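Local coordinates for putative pneumococcal surface protein (Streptococcus pneumoniae, PDB 4CNL), which probably anchors to the pneumococcal cell wall by binding the choline groups of teichoic acids through a series of choline-binding repeats, at residues A[69-74]-A[82-87]; A[142-145]-A[150-153]; A[160-165]-A[169-174]. All coordinates share one frame; numbering follows the deposited sequence. Where two conformers were deposited one is given.

Interaction 1 (A[69-74]-A[82-87]). With CHT (choline ion), chain B; CHT (choline ion), chain H; SO4 (sulfate ion), chain L.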
loop_
_atom_site.group_PDB
_atom_site.type_symbol
_atom_site.label_atom_id
_atom_site.label_comp_id
_atom_site.label_asym_id
_atom_site.label_seq_id
_atom_site.Cartn_x
_atom_site.Cartn_y
_atom_site.Cartn_z
ATOM N N ALA A 69 -0.972 6.231 -8.062
ATOM C CA ALA A 69 -1.438 5.824 -6.742
ATOM C C ALA A 69 -1.513 4.310 -6.590
ATOM O O ALA A 69 -1.988 3.800 -5.571
ATOM C CB ALA A 69 -2.800 6.434 -6.478
ATOM N N TYR A 70 -1.050 3.593 -7.611
ATOM C CA TYR A 70 -1.239 2.146 -7.703
ATOM C C TYR A 70 0.068 1.391 -7.488
ATOM O O TYR A 70 1.130 1.866 -7.872
ATOM C CB TYR A 70 -1.844 1.799 -9.070
ATOM C CG TYR A 70 -3.135 2.537 -9.317
ATOM C CD1 TYR A 70 -4.305 2.143 -8.685
ATOM C CD2 TYR A 70 -3.182 3.640 -10.163
ATOM C CE1 TYR A 70 -5.487 2.818 -8.884
ATOM C CE2 TYR A 70 -4.374 4.324 -10.373
ATOM C CZ TYR A 70 -5.519 3.903 -9.726
ATOM O OH TYR A 70 -6.713 4.561 -9.914
ATOM N N TYR A 71 -0.004 0.224 -6.855
ATOM C CA TYR A 71 1.201 -0.546 -6.598
ATOM C C TYR A 71 1.194 -1.880 -7.339
ATOM O O TYR A 71 0.252 -2.660 -7.225
ATOM C CB TYR A 71 1.375 -0.788 -5.086
ATOM C CG TYR A 71 2.714 -1.410 -4.737
ATOM C CD1 TYR A 71 3.858 -0.626 -4.673
ATOM C CD2 TYR A 71 2.831 -2.769 -4.481
ATOM C CE1 TYR A 71 5.085 -1.173 -4.370
ATOM C CE2 TYR A 71 4.060 -3.336 -4.176
ATOM C CZ TYR A 71 5.185 -2.526 -4.128
ATOM O OH TYR A 71 6.413 -3.073 -3.826
ATOM N N LEU A 72 2.244 -2.126 -8.114
ATOM C CA LEU A 72 2.407 -3.404 -8.782
ATOM C C LEU A 72 3.266 -4.324 -7.916
ATOM O O LEU A 72 4.402 -3.984 -7.568
ATOM C CB LEU A 72 3.041 -3.216 -10.168
ATOM C CG LEU A 72 2.258 -2.430 -11.228
ATOM C CD1 LEU A 72 0.799 -2.895 -11.307
ATOM C CD2 LEU A 72 2.343 -0.920 -11.008
ATOM N N LYS A 73 2.719 -5.484 -7.570
ATOM C CA LYS A 73 3.418 -6.429 -6.698
ATOM C C LYS A 73 4.588 -7.110 -7.431
ATOM O O LYS A 73 4.860 -6.803 -8.592
ATOM C CB LYS A 73 2.418 -7.449 -6.151
ATOM C CG LYS A 73 1.296 -6.759 -5.343
ATOM C CD LYS A 73 0.355 -7.757 -4.679
ATOM C CE LYS A 73 -0.567 -8.411 -5.697
ATOM N NZ LYS A 73 -1.418 -9.439 -5.029
ATOM N N SER A 74 5.299 -8.003 -6.746
ATOM C CA SER A 74 6.506 -8.594 -7.325
ATOM C C SER A 74 6.192 -9.453 -8.554
ATOM O O SER A 74 7.069 -9.657 -9.401
ATOM C CB SER A 74 7.249 -9.427 -6.285
ATOM O OG SER A 74 6.450 -10.507 -5.841
ATOM N N GLU A 82 -5.732 -4.790 -0.187
ATOM C CA GLU A 82 -4.760 -5.627 0.485
ATOM C C GLU A 82 -3.584 -4.816 0.978
ATOM O O GLU A 82 -3.306 -3.714 0.487
ATOM C CB GLU A 82 -4.268 -6.740 -0.447
ATOM C CG GLU A 82 -3.448 -6.239 -1.626
ATOM C CD GLU A 82 -3.157 -7.335 -2.654
ATOM O OE1 GLU A 82 -2.400 -8.279 -2.333
ATOM O OE2 GLU A 82 -3.688 -7.244 -3.778
ATOM N N TRP A 83 -2.903 -5.387 1.961
ATOM C CA TRP A 83 -1.658 -4.847 2.478
ATOM C C TRP A 83 -0.476 -5.351 1.681
ATOM O O TRP A 83 -0.416 -6.531 1.338
ATOM C CB TRP A 83 -1.484 -5.248 3.938
ATOM C CG TRP A 83 -2.434 -4.565 4.842
ATOM C CD1 TRP A 83 -3.662 -5.010 5.237
ATOM C CD2 TRP A 83 -2.242 -3.291 5.470
ATOM N NE1 TRP A 83 -4.244 -4.091 6.086
ATOM C CE2 TRP A 83 -3.397 -3.023 6.235
ATOM C CE3 TRP A 83 -1.202 -2.353 5.460
ATOM C CZ2 TRP A 83 -3.542 -1.848 6.990
ATOM C CZ3 TRP A 83 -1.343 -1.190 6.204
ATOM C CH2 TRP A 83 -2.510 -0.947 6.960
ATOM N N VAL A 84 0.464 -4.463 1.387
ATOM C CA VAL A 84 1.720 -4.866 0.783
ATOM C C VAL A 84 2.888 -4.267 1.555
ATOM O O VAL A 84 2.787 -3.174 2.118
ATOM C CB VAL A 84 1.828 -4.426 -0.689
ATOM C CG1 VAL A 84 0.666 -4.983 -1.507
ATOM C CG2 VAL A 84 1.898 -2.898 -0.785
ATOM N N TYR A 85 4.007 -4.979 1.563
ATOM C CA TYR A 85 5.231 -4.443 2.131
ATOM C C TYR A 85 6.210 -4.108 1.012
ATOM O O TYR A 85 6.574 -4.974 0.211
ATOM C CB TYR A 85 5.860 -5.438 3.102
ATOM C CG TYR A 85 7.076 -4.890 3.822
ATOM C CD1 TYR A 85 6.928 -4.005 4.885
ATOM C CD2 TYR A 85 8.367 -5.251 3.436
ATOM C CE1 TYR A 85 8.027 -3.500 5.556
ATOM C CE2 TYR A 85 9.482 -4.749 4.114
ATOM C CZ TYR A 85 9.296 -3.873 5.170
ATOM O OH TYR A 85 10.379 -3.363 5.858
ATOM N N ASP A 86 6.611 -2.845 0.945
ATOM C CA ASP A 86 7.591 -2.408 -0.035
ATOM C C ASP A 86 8.956 -2.465 0.643
ATOM O O ASP A 86 9.262 -1.635 1.498
ATOM C CB ASP A 86 7.250 -1.002 -0.538
ATOM C CG ASP A 86 8.173 -0.526 -1.653
ATOM O OD1 ASP A 86 9.396 -0.756 -1.575
ATOM O OD2 ASP A 86 7.671 0.110 -2.598
ATOM N N SER A 87 9.764 -3.451 0.261
ATOM C CA SER A 87 11.053 -3.686 0.908
ATOM C C SER A 87 12.049 -2.570 0.623
ATOM O O SER A 87 12.968 -2.340 1.404
ATOM C CB SER A 87 11.641 -5.028 0.465
ATOM O OG SER A 87 10.819 -6.107 0.879
HETATM C C4 CHT B . 1.888 -5.572 9.475
HETATM C C5 CHT B . 0.744 -4.597 9.246
HETATM C C6 CHT B . -0.825 -6.346 9.560
HETATM C C7 CHT B . -1.466 -4.328 8.536
HETATM C C8 CHT B . -0.061 -5.844 7.399
HETATM O O6 CHT B . 1.944 -5.894 10.856
HETATM N N1 CHT B . -0.400 -5.282 8.687
HETATM C C4 CHT H . -7.036 3.368 -13.557
HETATM C C5 CHT H . -7.413 2.185 -12.661
HETATM C C6 CHT H . -6.993 -0.097 -12.223
HETATM C C7 CHT H . -6.607 0.783 -14.368
HETATM C C8 CHT H . -5.193 1.370 -12.579
HETATM O O6 CHT H . -7.738 4.536 -13.146
HETATM N N1 CHT H . -6.547 1.059 -12.956
HETATM S S SO4 L . -1.430 -12.840 -5.928
HETATM O O1 SO4 L . -1.106 -13.841 -6.943
HETATM O O2 SO4 L . -1.265 -13.424 -4.598
HETATM O O3 SO4 L . -0.539 -11.689 -6.052
HETATM O O4 SO4 L . -2.813 -12.398 -6.109
#
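Lys73 and Glu82, together with Tyr71 and Val84, join two successive β-hairpins of the choline-binding repeat solenoid. Strand 70-72 closes one hairpin, strand 82-86 opens the next, and their directions differ by 66°, so side chains rather than paired backbones bridge the gap.

The electrostatic part is a salt bridge in which Lys73 NZ lies 3.1 Å from Glu82 OE1, on the syn side of the carboxylate. A bend at chi3 (-74°) turns the long lysine chain towards the acid, whose other oxygen, OE2, accepts from the backbone N of Gln80 and receives a weak bond from the same ammonium group.

The apolar part is a CH-π contact: Val84 CG2 stands 4.3 Å from the centroid of the Tyr71 ring, off-centre. A branched valine suits this buried place because its compact methyl fits against a ring that Trp66 also meets edge-to-face. Asp86 OD2 approaches the same ring, 3.4 Å from Tyr71 CE1, while OD1 is held by the backbone N of Tyr89.

Ligand contacts flank the junction, at two separate choline sites. Tyr70 has a choline methyl, C8, 3.7 Å above its ring centre; Trp83 has C7 of another choline 3.2 Å above its ring, consistent with the cation-π recognition of choline known in this family. Lys73 NZ also donates to O3 of a sulfate, probably from the crystallisation liquor, at 2.6 Å.

Interaction 2 (A[142-145]-A[150-153]). With CHT (choline ion), chain C.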
loop_
_atom_site.group_PDB
_atom_site.type_symbol
_atom_site.label_atom_id
_atom_site.label_comp_id
_atom_site.label_asym_id
_atom_site.label_seq_id
_atom_site.Cartn_x
_atom_site.Cartn_y
_atom_site.Cartn_z
ATOM N N ALA A 142 -2.699 1.023 20.165
ATOM C CA ALA A 142 -2.761 0.664 21.578
ATOM C C ALA A 142 -4.047 1.198 22.185
ATOM O O ALA A 142 -4.491 2.290 21.841
ATOM C CB ALA A 142 -1.547 1.215 22.322
ATOM N N TYR A 143 -4.649 0.429 23.085
ATOM C CA TYR A 143 -5.833 0.894 23.797
ATOM C C TYR A 143 -5.884 0.277 25.187
ATOM O O TYR A 143 -5.377 -0.831 25.401
ATOM C CB TYR A 143 -7.108 0.562 23.019
ATOM C CG TYR A 143 -7.301 -0.914 22.782
ATOM C CD1 TYR A 143 -6.721 -1.541 21.685
ATOM C CD2 TYR A 143 -8.068 -1.684 23.650
ATOM C CE1 TYR A 143 -6.893 -2.889 21.461
ATOM C CE2 TYR A 143 -8.245 -3.037 23.431
ATOM C CZ TYR A 143 -7.656 -3.631 22.332
ATOM O OH TYR A 143 -7.829 -4.978 22.100
ATOM N N SER A 144 -6.503 1.005 26.113
ATOM C CA SER A 144 -6.611 0.591 27.512
ATOM C C SER A 144 -5.270 0.152 28.064
ATOM O O SER A 144 -5.162 -0.906 28.695
ATOM C CB SER A 144 -7.648 -0.528 27.656
ATOM O OG SER A 144 -8.936 -0.047 27.329
ATOM N N THR A 145 -4.246 0.969 27.828
ATOM C CA THR A 145 -2.881 0.610 28.185
ATOM C C THR A 145 -1.967 1.828 28.205
ATOM O O THR A 145 -2.275 2.861 27.607
ATOM C CB THR A 145 -2.304 -0.449 27.215
ATOM O OG1 THR A 145 -1.110 -1.021 27.768
ATOM C CG2 THR A 145 -1.995 0.172 25.854
ATOM N N TYR A 150 2.040 7.998 29.291
ATOM C CA TYR A 150 0.765 8.350 28.691
ATOM C C TYR A 150 -0.169 7.162 28.677
ATOM O O TYR A 150 0.272 6.020 28.547
ATOM C CB TYR A 150 0.954 8.844 27.258
ATOM C CG TYR A 150 1.857 10.034 27.149
ATOM C CD1 TYR A 150 1.362 11.314 27.381
ATOM C CD2 TYR A 150 3.206 9.889 26.822
ATOM C CE1 TYR A 150 2.183 12.419 27.290
ATOM C CE2 TYR A 150 4.037 10.995 26.732
ATOM C CZ TYR A 150 3.518 12.252 26.963
ATOM O OH TYR A 150 4.330 13.354 26.872
ATOM N N TYR A 151 -1.465 7.431 28.780
ATOM C CA TYR A 151 -2.448 6.353 28.782
ATOM C C TYR A 151 -3.361 6.442 27.586
ATOM O O TYR A 151 -3.974 7.484 27.336
ATOM C CB TYR A 151 -3.290 6.389 30.053
ATOM C CG TYR A 151 -4.216 5.201 30.204
ATOM C CD1 TYR A 151 -3.722 3.974 30.651
ATOM C CD2 TYR A 151 -5.572 5.307 29.934
ATOM C CE1 TYR A 151 -4.556 2.881 30.800
ATOM C CE2 TYR A 151 -6.424 4.207 30.088
ATOM C CZ TYR A 151 -5.899 3.005 30.523
ATOM O OH TYR A 151 -6.729 1.920 30.681
ATOM N N LEU A 152 -3.475 5.342 26.860
ATOM C CA LEU A 152 -4.420 5.274 25.748
ATOM C C LEU A 152 -5.726 4.655 26.234
ATOM O O LEU A 152 -5.736 3.547 26.794
ATOM C CB LEU A 152 -3.841 4.457 24.586
ATOM C CG LEU A 152 -2.563 4.925 23.865
ATOM C CD1 LEU A 152 -2.671 6.391 23.459
ATOM C CD2 LEU A 152 -1.278 4.675 24.686
ATOM N N LYS A 153 -6.828 5.366 26.021
ATOM C CA LYS A 153 -8.127 4.933 26.520
ATOM C C LYS A 153 -8.686 3.804 25.647
ATOM O O LYS A 153 -8.013 3.349 24.724
ATOM C CB LYS A 153 -9.081 6.123 26.582
ATOM C CG LYS A 153 -8.577 7.231 27.529
ATOM C CD LYS A 153 -9.445 8.472 27.476
ATOM C CE LYS A 153 -10.847 8.181 27.996
ATOM N NZ LYS A 153 -11.596 9.433 28.287
HETATM C C4 CHT C . 4.920 11.560 22.853
HETATM C C5 CHT C . 4.160 12.818 23.248
HETATM C C6 CHT C . 2.677 12.767 21.394
HETATM C C7 CHT C . 2.105 11.613 23.394
HETATM C C8 CHT C . 2.134 13.933 23.343
HETATM O O6 CHT C . 5.597 11.792 21.623
HETATM N N1 CHT C . 2.777 12.760 22.828
HETATM O O HOH W 1 -9.648 2.111 29.742
HETATM O O HOH W 2 -5.902 -0.747 31.831
#
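With CG anti to the backbone N (chi1 -173°), Tyr151 swings its ring back along the chain of Ser144 and Thr145, bringing CE1 to 3.5 Å from Thr145 N and the hydroxyl against the CA of Ser144. Leu152 takes the other common setting, CG anti to its carbonyl carbon (chi1 -62°), and its CG meets Ala142 CB at 4.1 Å; a small alanine leaves place for the branched leucine at this buried spot.

The backbone between them forms the entry to the hairpin of strands 145-147 and 150-152. Thr145 and Leu152 are an antiparallel hydrogen-bonded pair: Leu152 N donates to Thr145 O at 2.9 Å, and Thr145 N returns a bond to Leu152 O at 3.2 Å. Ser144 also faces Leu152, making a G1 β bulge, and adopts the positive phi (49°) that this motif needs at its first position, where glycine is commonest. Its N donates to Lys153 O at 3.1 Å, from well above the carbonyl plane.

Two waters lie in the plane of the Tyr151 ring at its hydroxyl edge. One, 3.0 Å from Tyr151 OH, also approaches Ser144 O; the other bonds to Tyr151 OH and only weakly to Ser144 OG.

Nearby, Tyr150 carries a choline methyl, C7, 3.7 Å above its ring centre, in a pocket shared with Trp123, Trp132 and Met158. Tyrosine thus serves two ends here: successive rings bind a cation and cover a bulge, and the phenol of Tyr151 lets an apolar ring finish in hydrated surroundings.

Interaction 3 (A[160-165]-A[169-174]); sequences VNEWVD and YYVGAD. With CHT (choline ion), chain E.
Trp163 and Tyr170 pack across the last hairpin of the choline-binding solenoid, where strands 162-164 and 169-171 run antiparallel. Tyr170 CB sits over the six-membered ring of Trp163, 3.6 Å from its centroid and almost on the ring normal, a CH-π contact. The tyrosine ring itself stands obliquely to the indole. This is close packing although both residues are exposed: the two side chains partly cover one another on the outer face of the hairpin.

The opposite face, bearing Val164, Val171 and Tyr169, turns inwards. Val164 CG1 and Val171 CG2 touch at 4.3 Å, and these β-branched residues suit a buried strand face. Between the faces the backbone is firmly knitted: Val164 N donates to Tyr169 O at 2.8 Å and Tyr169 N to Val164 O, while Glu162 and Val171 exchange a second pair of bonds.

Towards the solvent end the pairing gives way to a G1 β bulge, in which Asn161 and Glu162 both face Val171. Asn161 has positive phi (44°), a conformation asparagine tolerates well. With CG anti to the backbone N (chi1 -167°), its OD1 accepts a hydrogen bond from Tyr170 OH at 2.7 Å, from above the carbonyl plane. At this exposed rim Asn161 N donates to Gly172 O and Val160 CG1 lies against Ala173 O, contacts made mainly with backbone atoms.

At the inner end Asp165 lies alongside Tyr169, their flat groups 21° apart. Its OD2 accepts from Trp146 NE1 and its OD1 pairs with Arg168. Tyr169 has a choline methyl, C7, 3.8 Å above its ring, towards the rim, and meets Trp146 and Trp177 edge-to-face. The hairpin thus packs on its predecessor: Val164 and Val171 rest on Trp146 of strand 145-147, and Val164 also on Tyr151 of strand 150-152.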
loop_
_atom_site.group_PDB
_atom_site.type_symbol
_atom_site.label_atom_id
_atom_site.label_comp_id
_atom_site.label_asym_id
_atom_site.label_seq_id
_atom_site.Cartn_x
_atom_site.Cartn_y
_atom_site.Cartn_z
ATOM N N VAL A 160 -6.371 12.900 28.744
ATOM C CA VAL A 160 -5.896 14.177 29.288
ATOM C C VAL A 160 -6.773 14.641 30.443
ATOM O O VAL A 160 -8.001 14.509 30.389
ATOM C CB VAL A 160 -5.866 15.301 28.231
ATOM C CG1 VAL A 160 -4.764 15.048 27.186
ATOM C CG2 VAL A 160 -7.212 15.426 27.546
ATOM N N ASN A 161 -6.129 15.180 31.477
ATOM C CA ASN A 161 -6.813 15.725 32.662
ATOM C C ASN A 161 -7.937 14.814 33.167
ATOM O O ASN A 161 -9.114 15.196 33.210
ATOM C CB ASN A 161 -7.352 17.129 32.370
ATOM C CG ASN A 161 -7.771 17.858 33.638
ATOM O OD1 ASN A 161 -7.648 17.325 34.747
ATOM N ND2 ASN A 161 -8.252 19.090 33.484
ATOM N N GLU A 162 -7.580 13.596 33.544
ATOM C CA GLU A 162 -8.587 12.644 33.991
ATOM C C GLU A 162 -7.927 11.520 34.762
ATOM O O GLU A 162 -6.704 11.331 34.701
ATOM C CB GLU A 162 -9.393 12.087 32.808
ATOM C CG GLU A 162 -8.572 11.407 31.724
ATOM C CD GLU A 162 -9.406 11.076 30.493
ATOM O OE1 GLU A 162 -10.470 10.434 30.651
ATOM O OE2 GLU A 162 -9.004 11.464 29.369
ATOM N N TRP A 163 -8.749 10.796 35.512
ATOM C CA TRP A 163 -8.306 9.602 36.206
ATOM C C TRP A 163 -8.477 8.402 35.285
ATOM O O TRP A 163 -9.525 8.233 34.663
ATOM C CB TRP A 163 -9.096 9.421 37.500
ATOM C CG TRP A 163 -8.722 10.447 38.510
ATOM C CD1 TRP A 163 -9.256 11.698 38.648
ATOM C CD2 TRP A 163 -7.708 10.330 39.506
ATOM N NE1 TRP A 163 -8.637 12.364 39.681
ATOM C CE2 TRP A 163 -7.680 11.545 40.222
ATOM C CE3 TRP A 163 -6.815 9.317 39.863
ATOM C CZ2 TRP A 163 -6.798 11.768 41.275
ATOM C CZ3 TRP A 163 -5.944 9.540 40.915
ATOM C CH2 TRP A 163 -5.937 10.752 41.601
ATOM N N VAL A 164 -7.442 7.580 35.188
ATOM C CA VAL A 164 -7.423 6.472 34.235
ATOM C C VAL A 164 -6.959 5.171 34.864
ATOM O O VAL A 164 -6.412 5.167 35.972
ATOM C CB VAL A 164 -6.486 6.761 33.040
ATOM C CG1 VAL A 164 -6.887 8.053 32.320
ATOM C CG2 VAL A 164 -5.040 6.825 33.501
ATOM N N ASP A 165 -7.157 4.078 34.123
ATOM C CA ASP A 165 -6.634 2.756 34.471
ATOM C C ASP A 165 -7.227 2.286 35.795
ATOM O O ASP A 165 -6.527 2.196 36.806
ATOM C CB ASP A 165 -5.104 2.789 34.530
ATOM C CG ASP A 165 -4.493 1.414 34.625
ATOM O OD1 ASP A 165 -5.240 0.417 34.527
ATOM O OD2 ASP A 165 -3.255 1.332 34.785
ATOM N N TYR A 169 -4.830 6.335 38.414
ATOM C CA TYR A 169 -3.766 7.260 38.037
ATOM C C TYR A 169 -4.336 8.535 37.452
ATOM O O TYR A 169 -5.263 8.485 36.639
ATOM C CB TYR A 169 -2.832 6.624 37.007
ATOM C CG TYR A 169 -2.087 5.414 37.494
ATOM C CD1 TYR A 169 -0.863 5.551 38.138
ATOM C CD2 TYR A 169 -2.593 4.137 37.304
ATOM C CE1 TYR A 169 -0.166 4.449 38.588
ATOM C CE2 TYR A 169 -1.897 3.024 37.749
ATOM C CZ TYR A 169 -0.684 3.191 38.390
ATOM O OH TYR A 169 0.027 2.103 38.849
ATOM N N TYR A 170 -3.778 9.672 37.850
ATOM C CA TYR A 170 -4.216 10.952 37.310
ATOM C C TYR A 170 -3.248 11.441 36.242
ATOM O O TYR A 170 -2.043 11.608 36.495
ATOM C CB TYR A 170 -4.347 12.009 38.421
ATOM C CG TYR A 170 -4.639 13.376 37.847
ATOM C CD1 TYR A 170 -5.930 13.717 37.446
ATOM C CD2 TYR A 170 -3.621 14.307 37.671
ATOM C CE1 TYR A 170 -6.196 14.969 36.890
ATOM C CE2 TYR A 170 -3.879 15.553 37.117
ATOM C CZ TYR A 170 -5.168 15.869 36.727
ATOM O OH TYR A 170 -5.420 17.111 36.172
ATOM N N VAL A 171 -3.759 11.673 35.039
ATOM C CA VAL A 171 -2.933 12.333 34.042
ATOM C C VAL A 171 -3.351 13.792 33.911
ATOM O O VAL A 171 -4.538 14.106 33.886
ATOM C CB VAL A 171 -3.009 11.636 32.671
ATOM C CG1 VAL A 171 -2.395 10.248 32.763
ATOM C CG2 VAL A 171 -4.450 11.540 32.190
ATOM N N GLY A 172 -2.367 14.683 33.858
ATOM C CA GLY A 172 -2.638 16.107 33.724
ATOM C C GLY A 172 -3.124 16.476 32.338
ATOM O O GLY A 172 -3.258 15.607 31.467
ATOM N N ALA A 173 -3.409 17.760 32.124
ATOM C CA ALA A 173 -3.919 18.197 30.824
ATOM C C ALA A 173 -2.964 17.867 29.678
ATOM O O ALA A 173 -3.412 17.664 28.548
ATOM C CB ALA A 173 -4.208 19.684 30.847
ATOM N N ASP A 174 -1.659 17.808 29.949
ATOM C CA ASP A 174 -0.688 17.475 28.906
ATOM C C ASP A 174 -0.622 15.964 28.600
ATOM O O ASP A 174 0.095 15.542 27.689
ATOM C CB ASP A 174 0.707 18.012 29.271
ATOM C CG ASP A 174 1.254 17.439 30.571
ATOM O OD1 ASP A 174 0.600 16.572 31.184
ATOM O OD2 ASP A 174 2.360 17.868 30.987
HETATM C C4 CHT E . 1.576 2.525 35.448
HETATM C C5 CHT E . 2.434 3.105 34.331
HETATM C C6 CHT E . 3.370 5.127 33.578
HETATM C C7 CHT E . 1.689 5.132 35.235
HETATM C C8 CHT E . 3.846 4.321 35.739
HETATM O O6 CHT E . 1.198 1.209 35.073
HETATM N N1 CHT E . 2.837 4.431 34.719
#

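Overall arrangement
The three contacts follow one another along the solenoid. Interaction 1 lies near the middle of the chain, about 31 Å between centres from interaction 2 and 40 Å from interaction 3, without touching either. It links successive hairpins through side chains, whereas interactions 2 and 3 are held by backbone bonds within one hairpin each, both with a G1 bulge. Interactions 1 and 2 are partly buried, whereas interaction 3, towards the C-terminal end, is a surface contact. Interactions 2 and 3 touch: Lys153 NZ meets Glu162 OE1 at 2.8 Å, echoing the lysine-glutamate bridge of interaction 1, and Tyr151 packs on Val164 as Tyr71 does on Val84.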